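Local coordinates for protein beta sliding clamp (PDB 6DJ8) that probably encircles DNA as a ring-shaped head-to-tail homodimer and tethers DNA polymerases and other proteins to it for processive replication, at residues A[371-375]-A[385-389]. Residues are numbered along the deposited sequence; the frame is centred on the assembly and turned at random.
Sequences NVLKL and HLIMP
Leu373 and Ile387 exchange two backbone hydrogen bonds, Leu373 N to Ile387 O and Ile387 N to Leu373 O, both 2.9 Å, in the antiparallel beta hairpin of the last two strands of the clamp's C-terminal domain. Leu375 and His385 form the next hydrogen-bonded pair: Leu375 N reaches His385 O over a short 2.6 Å in a nearly straight bond (174° at the hydrogen), and His385 N returns to Leu375 O at 3.0 Å. Between them, Lys374 and Leu386 make a non-hydrogen-bonded pair, and Leu386 CA directs its hydrogen at Leu373 O, 3.2 Å away.

Strand 383-387 also pairs with strand 202-211 of the central domain, so the hairpin carries one sheet across both domains. On the face carrying Leu373, Leu375, His385 and Ile387, Leu375 CD2 meets Ile387 CD1 at 4.0 Å, with helix 348-355 packed on Leu375 and His385. Ile387 CD1 also lies in plane at the imidazole edge, while His385 ND1 is hydrogen-bonded to Ser204 OG.

On the opposite face, Leu386 CD2 rests against Lys374 CB and CG. Before strand 373-376 and after strand 383-387, Asn371, Val372 and Met388 pack against the bound peptide, lining part of a site consistent with the interdomain pocket where partner proteins dock on bacterial clamps. With chi1 of Val372 at 64°, CG2 stands anti to the backbone N and meets Leu386 CB at 3.5 Å, and Pro389 CD sits 3.6 Å from Asn371 O.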
loop_
_atom_site.group_PDB
_atom_site.type_symbol
_atom_site.label_atom_id
_atom_site.label_comp_id
_atom_site.label_asym_id
_atom_site.label_seq_id
_atom_site.Cartn_x
_atom_site.Cartn_y
_atom_site.Cartn_z
ATOM N N ASN A 371 24.204 7.317 -30.000
ATOM C CA ASN A 371 23.636 5.986 -30.307
ATOM C C ASN A 371 23.147 5.277 -29.044
ATOM O O ASN A 371 23.266 5.841 -27.966
ATOM C CB ASN A 371 24.535 5.152 -31.205
ATOM C CG ASN A 371 23.844 4.928 -32.525
ATOM O OD1 ASN A 371 23.014 4.032 -32.645
ATOM N ND2 ASN A 371 24.107 5.801 -33.484
ATOM N N VAL A 372 22.672 4.046 -29.212
ATOM C CA VAL A 372 22.121 3.230 -28.149
ATOM C C VAL A 372 23.102 3.126 -26.989
ATOM O O VAL A 372 24.308 2.938 -27.175
ATOM C CB VAL A 372 21.761 1.846 -28.719
ATOM C CG1 VAL A 372 23.013 1.129 -29.198
ATOM C CG2 VAL A 372 21.065 1.029 -27.713
ATOM N N LEU A 373 22.562 3.228 -25.783
ATOM C CA LEU A 373 23.299 2.980 -24.556
ATOM C C LEU A 373 23.244 1.490 -24.240
ATOM O O LEU A 373 22.168 0.882 -24.271
ATOM C CB LEU A 373 22.686 3.792 -23.412
ATOM C CG LEU A 373 23.555 4.221 -22.246
ATOM C CD1 LEU A 373 24.552 5.230 -22.738
ATOM C CD2 LEU A 373 22.698 4.814 -21.142
ATOM N N LYS A 374 24.394 0.903 -23.937
ATOM C CA LYS A 374 24.476 -0.514 -23.615
ATOM C C LYS A 374 24.851 -0.690 -22.155
ATOM O O LYS A 374 25.838 -0.108 -21.686
ATOM C CB LYS A 374 25.489 -1.236 -24.500
ATOM C CG LYS A 374 25.707 -2.691 -24.100
ATOM C CD LYS A 374 26.475 -3.445 -25.195
ATOM C CE LYS A 374 27.977 -3.415 -24.951
ATOM N NZ LYS A 374 28.349 -3.940 -23.610
ATOM N N LEU A 375 24.052 -1.475 -21.443
ATOM C CA LEU A 375 24.288 -1.801 -20.047
ATOM C C LEU A 375 24.646 -3.265 -19.916
ATOM O O LEU A 375 23.945 -4.122 -20.460
ATOM C CB LEU A 375 23.048 -1.523 -19.190
ATOM C CG LEU A 375 22.703 -0.119 -18.719
ATOM C CD1 LEU A 375 22.784 0.871 -19.839
ATOM C CD2 LEU A 375 21.264 -0.119 -18.055
ATOM N N HIS A 385 21.683 -5.214 -22.028
ATOM C CA HIS A 385 20.511 -4.351 -22.045
ATOM C C HIS A 385 20.834 -3.058 -22.784
ATOM O O HIS A 385 21.845 -2.398 -22.503
ATOM C CB HIS A 385 19.996 -4.039 -20.641
ATOM C CG HIS A 385 18.653 -3.381 -20.644
ATOM N ND1 HIS A 385 17.474 -4.082 -20.817
ATOM C CD2 HIS A 385 18.307 -2.073 -20.556
ATOM C CE1 HIS A 385 16.459 -3.235 -20.791
ATOM N NE2 HIS A 385 16.937 -2.010 -20.629
ATOM N N LEU A 386 19.963 -2.706 -23.716
ATOM C CA LEU A 386 20.117 -1.544 -24.571
ATOM C C LEU A 386 18.987 -0.573 -24.291
ATOM O O LEU A 386 17.839 -0.989 -24.100
ATOM C CB LEU A 386 20.109 -1.943 -26.047
ATOM C CG LEU A 386 21.113 -3.018 -26.478
ATOM C CD1 LEU A 386 20.909 -3.390 -27.955
ATOM C CD2 LEU A 386 22.571 -2.568 -26.249
ATOM N N ILE A 387 19.316 0.715 -24.271
ATOM C CA ILE A 387 18.340 1.776 -24.088
ATOM C C ILE A 387 18.609 2.839 -25.138
ATOM O O ILE A 387 19.721 3.382 -25.207
ATOM C CB ILE A 387 18.405 2.384 -22.674
ATOM C CG1 ILE A 387 18.192 1.298 -21.616
ATOM C CG2 ILE A 387 17.370 3.488 -22.533
ATOM C CD1 ILE A 387 18.454 1.761 -20.186
ATOM N N MET A 388 17.605 3.138 -25.948
ATOM C CA MET A 388 17.757 4.207 -26.926
ATOM C C MET A 388 17.683 5.551 -26.206
ATOM O O MET A 388 16.810 5.747 -25.348
ATOM C CB MET A 388 16.692 4.110 -28.021
ATOM C CG MET A 388 16.973 4.976 -29.248
ATOM S SD MET A 388 18.446 4.479 -30.177
ATOM C CE MET A 388 18.444 5.640 -31.554
ATOM N N PRO A 389 18.593 6.475 -26.482
ATOM C CA PRO A 389 18.502 7.795 -25.860
ATOM C C PRO A 389 17.294 8.553 -26.376
ATOM O O PRO A 389 16.778 8.295 -27.464
ATOM C CB PRO A 389 19.811 8.491 -26.263
ATOM C CG PRO A 389 20.220 7.818 -27.538
ATOM C CD PRO A 389 19.794 6.381 -27.334
#